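Local coordinates for putative exported protein (Peptoclostridium difficile, PDB 5TTA), which is of unknown function but is probably exported from the cell and belongs to the DUF5780 family, grouped with E-set proteins, at residues E37-F42 / S219-S224; Q138-Q143 / Q167-Y172. All coordinates share one frame; numbering follows the deposited sequence.

Contact 1: residues E37-F42 / S219-S224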
loop_
_atom_site.group_PDB
_atom_site.type_symbol
_atom_site.label_atom_id
_atom_site.label_comp_id
_atom_site.label_asym_id
_atom_site.label_seq_id
_atom_site.Cartn_x
_atom_site.Cartn_y
_atom_site.Cartn_z
ATOM N N GLU A 37 10.228 -9.619 -34.333
ATOM C CA GLU A 37 9.817 -9.346 -32.961
ATOM C C GLU A 37 8.510 -10.079 -32.693
ATOM O O GLU A 37 7.488 -9.777 -33.320
ATOM C CB GLU A 37 9.655 -7.839 -32.727
ATOM C CG GLU A 37 10.972 -7.067 -32.661
ATOM C CD GLU A 37 10.818 -5.595 -33.004
ATOM O OE1 GLU A 37 10.190 -5.289 -34.037
ATOM O OE2 GLU A 37 11.328 -4.742 -32.247
ATOM N N ASN A 38 8.543 -11.037 -31.769
ATOM C CA ASN A 38 7.370 -11.838 -31.445
ATOM C C ASN A 38 6.646 -11.230 -30.249
ATOM O O ASN A 38 7.215 -11.124 -29.156
ATOM C CB ASN A 38 7.743 -13.290 -31.163
ATOM C CG ASN A 38 6.571 -14.228 -31.377
ATOM O OD1 ASN A 38 5.820 -14.534 -30.446
ATOM N ND2 ASN A 38 6.389 -14.665 -32.622
ATOM N N ILE A 39 5.390 -10.859 -30.460
ATOM C CA ILE A 39 4.595 -10.142 -29.470
ATOM C C ILE A 39 4.392 -11.074 -28.278
ATOM O O ILE A 39 3.917 -12.209 -28.447
ATOM C CB ILE A 39 3.272 -9.648 -30.072
ATOM C CG1 ILE A 39 3.520 -8.585 -31.157
ATOM C CG2 ILE A 39 2.443 -8.977 -29.014
ATOM C CD1 ILE A 39 4.022 -9.085 -32.522
ATOM N N PRO A 40 4.798 -10.665 -27.070
ATOM C CA PRO A 40 4.680 -11.567 -25.912
ATOM C C PRO A 40 3.261 -11.666 -25.363
ATOM O O PRO A 40 2.967 -12.600 -24.603
ATOM C CB PRO A 40 5.641 -10.940 -24.889
ATOM C CG PRO A 40 5.604 -9.462 -25.214
ATOM C CD PRO A 40 5.520 -9.419 -26.736
ATOM N N LEU A 41 2.379 -10.728 -25.681
ATOM C CA LEU A 41 1.005 -10.731 -25.172
ATOM C C LEU A 41 0.081 -10.678 -26.378
ATOM O O LEU A 41 0.095 -9.698 -27.128
ATOM C CB LEU A 41 0.758 -9.547 -24.235
ATOM C CG LEU A 41 -0.628 -9.402 -23.614
ATOM C CD1 LEU A 41 -0.950 -10.654 -22.754
ATOM C CD2 LEU A 41 -0.667 -8.156 -22.751
ATOM N N PHE A 42 -0.692 -11.735 -26.583
ATOM C CA PHE A 42 -1.497 -11.901 -27.783
ATOM C C PHE A 42 -2.924 -11.483 -27.511
ATOM O O PHE A 42 -3.546 -11.985 -26.571
ATOM C CB PHE A 42 -1.499 -13.355 -28.254
ATOM C CG PHE A 42 -1.998 -13.530 -29.655
ATOM C CD1 PHE A 42 -3.293 -13.937 -29.906
ATOM C CD2 PHE A 42 -1.148 -13.303 -30.734
ATOM C CE1 PHE A 42 -3.747 -14.111 -31.210
ATOM C CE2 PHE A 42 -1.592 -13.466 -32.039
ATOM C CZ PHE A 42 -2.897 -13.871 -32.276
ATOM N N SER A 219 11.824 -6.269 -16.700
ATOM C CA SER A 219 12.085 -5.863 -18.076
ATOM C C SER A 219 10.799 -5.434 -18.795
ATOM O O SER A 219 9.699 -5.915 -18.506
ATOM C CB SER A 219 12.789 -6.992 -18.833
ATOM O OG SER A 219 11.978 -8.147 -18.915
ATOM N N VAL A 220 10.952 -4.504 -19.741
ATOM C CA VAL A 220 9.842 -3.856 -20.438
ATOM C C VAL A 220 10.005 -4.105 -21.934
ATOM O O VAL A 220 11.049 -3.780 -22.507
ATOM C CB VAL A 220 9.793 -2.343 -20.142
ATOM C CG1 VAL A 220 8.654 -1.658 -20.922
ATOM C CG2 VAL A 220 9.658 -2.107 -18.622
ATOM N N TRP A 221 8.992 -4.713 -22.554
ATOM C CA TRP A 221 8.909 -4.868 -23.997
ATOM C C TRP A 221 7.954 -3.822 -24.555
ATOM O O TRP A 221 6.825 -3.674 -24.069
ATOM C CB TRP A 221 8.437 -6.275 -24.372
ATOM C CG TRP A 221 8.220 -6.469 -25.846
ATOM C CD1 TRP A 221 9.149 -6.904 -26.773
ATOM C CD2 TRP A 221 7.004 -6.264 -26.574
ATOM N NE1 TRP A 221 8.576 -6.963 -28.017
ATOM C CE2 TRP A 221 7.264 -6.574 -27.924
ATOM C CE3 TRP A 221 5.726 -5.838 -26.221
ATOM C CZ2 TRP A 221 6.287 -6.478 -28.919
ATOM C CZ3 TRP A 221 4.755 -5.754 -27.214
ATOM C CH2 TRP A 221 5.039 -6.068 -28.538
ATOM N N LYS A 222 8.405 -3.087 -25.556
ATOM C CA LYS A 222 7.578 -2.082 -26.209
ATOM C C LYS A 222 7.292 -2.511 -27.637
ATOM O O LYS A 222 8.171 -3.036 -28.326
ATOM C CB LYS A 222 8.262 -0.717 -26.213
ATOM C CG LYS A 222 8.363 -0.092 -24.870
ATOM C CD LYS A 222 9.053 1.259 -24.943
ATOM C CE LYS A 222 9.400 1.754 -23.564
ATOM N NZ LYS A 222 9.981 3.125 -23.638
ATOM N N ASN A 223 6.056 -2.285 -28.075
ATOM C CA ASN A 223 5.633 -2.657 -29.418
ATOM C C ASN A 223 6.115 -1.600 -30.420
ATOM O O ASN A 223 5.579 -0.496 -30.470
ATOM C CB ASN A 223 4.116 -2.812 -29.454
ATOM C CG ASN A 223 3.636 -3.383 -30.757
ATOM O OD1 ASN A 223 4.427 -3.615 -31.678
ATOM N ND2 ASN A 223 2.339 -3.655 -30.840
ATOM N N SER A 224 7.137 -1.928 -31.213
ATOM C CA SER A 224 7.666 -0.940 -32.146
ATOM C C SER A 224 6.662 -0.573 -33.238
ATOM O O SER A 224 6.782 0.504 -33.835
ATOM C CB SER A 224 8.993 -1.438 -32.747
ATOM O OG SER A 224 8.856 -2.673 -33.439
#
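Pro40 lies on the indole of Trp221. Its CD sits 3.4 Å from the centroid of the six-membered ring and only 8° off the ring normal, a CH-pi contact over the middle of the face. Proline suits this place because its CD hydrogens, next to the imide nitrogen, are slightly electron-poor and the indole is electron-rich. Pro40 CG continues the overlap toward the five-membered ring, 3.7 Å from Trp221 CD2. Ile39 adds its two gamma carbons near the far end of the ring: CG2 approaches Trp221 CH2 obliquely at 3.9 Å, and CG1 comes equally near the same atom.

A polar link lies to one side. Ser224 OG donates to Glu37 OE1 at 3.0 Å, reaching the syn side of the carboxylate but 31° out of its plane. Glu37 is exposed and poorly ordered, so this bond is probably a loose tether.

The indole is delivered by Trp221 CG standing anti to the backbone N (chi1 175°), which carries the ring away from its own strand and toward the loop at Ile39 and Pro40. Across the ring from Pro40, the backbone N of Asn223 lies 3.8 Å above the opposite face, toward the rim. Asn223 in turn uses both ends of its amide, ND2 to Val210 O and OD1 capping Ala225 N at the turn that leads into helix 226-233.

Backbone bonds from Trp221 to Val213 and from Asn223 to Lys211 hold 219-224 against strand 205-215. Pro40 also rests on Val213 and Phe215 of that strand, while the next residue, Leu41, turns to strands 58-66 and 72-82 as strand 41-50 begins.

Contact 2: residues Q138-Q143 / Q167-Y172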
loop_
_atom_site.group_PDB
_atom_site.type_symbol
_atom_site.label_atom_id
_atom_site.label_comp_id
_atom_site.label_asym_id
_atom_site.label_seq_id
_atom_site.Cartn_x
_atom_site.Cartn_y
_atom_site.Cartn_z
ATOM N N GLN A 138 -3.795 -0.930 -12.941
ATOM C CA GLN A 138 -4.593 0.293 -12.860
ATOM C C GLN A 138 -4.834 0.703 -11.411
ATOM O O GLN A 138 -4.818 1.895 -11.084
ATOM C CB GLN A 138 -5.924 0.104 -13.594
ATOM C CG GLN A 138 -6.648 1.410 -13.915
ATOM C CD GLN A 138 -5.993 2.187 -15.061
ATOM O OE1 GLN A 138 -5.342 3.211 -14.835
ATOM N NE2 GLN A 138 -6.177 1.704 -16.302
ATOM N N GLN A 139 -5.041 -0.275 -10.525
ATOM C CA GLN A 139 -5.208 0.012 -9.104
ATOM C C GLN A 139 -4.013 0.759 -8.522
ATOM O O GLN A 139 -4.163 1.467 -7.518
ATOM C CB GLN A 139 -5.447 -1.294 -8.328
ATOM C CG GLN A 139 -4.174 -2.061 -7.899
ATOM C CD GLN A 139 -3.749 -3.158 -8.878
ATOM O OE1 GLN A 139 -4.587 -3.877 -9.434
ATOM N NE2 GLN A 139 -2.439 -3.290 -9.087
ATOM N N SER A 140 -2.815 0.621 -9.137
ATOM C CA SER A 140 -1.621 1.271 -8.629
ATOM C C SER A 140 -1.370 2.572 -9.384
ATOM O O SER A 140 -1.694 2.676 -10.574
ATOM C CB SER A 140 -0.404 0.342 -8.767
ATOM O OG SER A 140 0.672 0.761 -7.945
ATOM N N PRO A 141 -0.824 3.593 -8.727
ATOM C CA PRO A 141 -0.484 4.825 -9.444
ATOM C C PRO A 141 0.606 4.554 -10.461
ATOM O O PRO A 141 1.498 3.723 -10.216
ATOM C CB PRO A 141 0.007 5.767 -8.333
ATOM C CG PRO A 141 0.405 4.868 -7.208
ATOM C CD PRO A 141 -0.502 3.677 -7.291
ATOM N N PRO A 142 0.561 5.216 -11.617
ATOM C CA PRO A 142 1.592 4.997 -12.638
ATOM C C PRO A 142 2.983 5.313 -12.103
ATOM O O PRO A 142 3.153 6.012 -11.098
ATOM C CB PRO A 142 1.194 5.961 -13.766
ATOM C CG PRO A 142 -0.259 6.239 -13.538
ATOM C CD PRO A 142 -0.455 6.192 -12.052
ATOM N N GLN A 143 3.990 4.771 -12.796
ATOM C CA GLN A 143 5.372 4.968 -12.371
ATOM C C GLN A 143 5.814 6.415 -12.536
ATOM O O GLN A 143 6.624 6.902 -11.739
ATOM C CB GLN A 143 6.302 4.032 -13.141
ATOM C CG GLN A 143 6.030 2.560 -12.881
ATOM C CD GLN A 143 6.132 2.199 -11.409
ATOM O OE1 GLN A 143 7.005 2.698 -10.697
ATOM N NE2 GLN A 143 5.236 1.331 -10.947
ATOM N N GLN A 167 8.120 -1.219 -3.143
ATOM C CA GLN A 167 8.549 -2.606 -3.300
ATOM C C GLN A 167 7.388 -3.564 -3.076
ATOM O O GLN A 167 7.162 -4.479 -3.876
ATOM C CB GLN A 167 9.698 -2.915 -2.337
HETATM N N MSE A 168 6.638 -3.362 -1.994
HETATM C CA MSE A 168 5.458 -4.168 -1.697
HETATM C C MSE A 168 4.417 -4.120 -2.813
HETATM O O MSE A 168 3.813 -5.140 -3.145
HETATM C CB MSE A 168 4.837 -3.720 -0.375
HETATM C CG MSE A 168 5.593 -4.217 0.849
HETATM SE SE MSE A 168 5.904 -6.150 0.789
HETATM C CE MSE A 168 7.707 -6.171 0.017
ATOM N N GLU A 169 4.230 -2.941 -3.403
ATOM C CA GLU A 169 3.364 -2.826 -4.572
ATOM C C GLU A 169 3.886 -3.685 -5.716
ATOM O O GLU A 169 3.124 -4.414 -6.360
ATOM C CB GLU A 169 3.255 -1.364 -5.007
ATOM C CG GLU A 169 1.922 -1.009 -5.650
ATOM C CD GLU A 169 0.777 -1.017 -4.652
ATOM O OE1 GLU A 169 0.995 -0.589 -3.498
ATOM O OE2 GLU A 169 -0.336 -1.458 -5.019
ATOM N N LYS A 170 5.195 -3.621 -5.970
ATOM C CA LYS A 170 5.780 -4.449 -7.020
ATOM C C LYS A 170 5.627 -5.937 -6.706
ATOM O O LYS A 170 5.314 -6.731 -7.600
ATOM C CB LYS A 170 7.249 -4.075 -7.218
ATOM C CG LYS A 170 7.927 -4.782 -8.371
ATOM C CD LYS A 170 9.297 -4.171 -8.674
ATOM C CE LYS A 170 10.351 -4.598 -7.656
ATOM N NZ LYS A 170 10.738 -6.037 -7.793
ATOM N N GLU A 171 5.809 -6.339 -5.440
ATOM C CA GLU A 171 5.702 -7.763 -5.112
ATOM C C GLU A 171 4.273 -8.277 -5.284
ATOM O O GLU A 171 4.063 -9.390 -5.790
ATOM C CB GLU A 171 6.204 -8.037 -3.692
ATOM C CG GLU A 171 7.727 -8.156 -3.560
ATOM C CD GLU A 171 8.301 -9.423 -4.204
ATOM O OE1 GLU A 171 7.543 -10.194 -4.834
ATOM O OE2 GLU A 171 9.523 -9.653 -4.073
ATOM N N TYR A 172 3.279 -7.491 -4.858
ATOM C CA TYR A 172 1.885 -7.871 -5.067
ATOM C C TYR A 172 1.590 -8.054 -6.551
ATOM O O TYR A 172 1.003 -9.063 -6.962
ATOM C CB TYR A 172 0.968 -6.816 -4.444
ATOM C CG TYR A 172 -0.503 -6.959 -4.773
ATOM C CD1 TYR A 172 -1.346 -7.731 -3.974
ATOM C CD2 TYR A 172 -1.061 -6.300 -5.867
ATOM C CE1 TYR A 172 -2.707 -7.854 -4.268
ATOM C CE2 TYR A 172 -2.418 -6.416 -6.168
ATOM C CZ TYR A 172 -3.234 -7.193 -5.366
ATOM O OH TYR A 172 -4.574 -7.313 -5.665
#
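Ser140 and Glu169 meet with the serine hydroxyl directed at the glutamate's aliphatic stem. Ser140 OG lies 3.2 Å from Glu169 CG, a close approach. The first torsion of Glu169 (chi1 -149°), off the usual staggered positions, sets CG beside the hydroxyl, while the bend at chi2 (70°) decides where the carboxylate goes, leaving Glu169 OE2 3.8 Å from Ser140 OG. Serine's small side chain lets the loop come this near to helix 156-175.

One helical turn further on, Tyr172 projects from the same side of the helix as Glu169. Gln139 NE2 approaches the edge of its ring, near the ring plane, at 4.3 Å from Tyr172 CE2, so the amide nitrogen touches the ring loosely at its rim and not over its face. Long, flexible Gln139 can span to the tyrosine at an exposed margin.

Nearby, Pro141 packs on Trp165 of the same helix and on Trp157 of the second subunit, placing the loop close to the dimer interface.

No hydrogen bond or salt bridge joins the two segments. The contact is therefore van der Waals in kind, and leaving the hydroxyl of Ser140 buried without a partner in the model probably carries some energetic cost.

Contact 1 begins almost at the first modelled residue, just before strand 41-50, and is completed 177 residues later at strand 220-222. It thus joins the start of an outer strand of the three-stranded sheet to a short strand paired with 205-215 in the five-stranded sheet. Contact 2 falls wholly within that long loop and crosses nothing: after strand 131-135 the chain passes through 138-143, forms helix 143-150, and returns along helix 156-175 to close a short, mostly helical loop at 167-172. The centres of contact 1 and contact 2 are about 21 Å apart, and they do not touch. Contact 1 links the two sheets; contact 2 ties the loop ahead of helix 143-150 to helix 156-175.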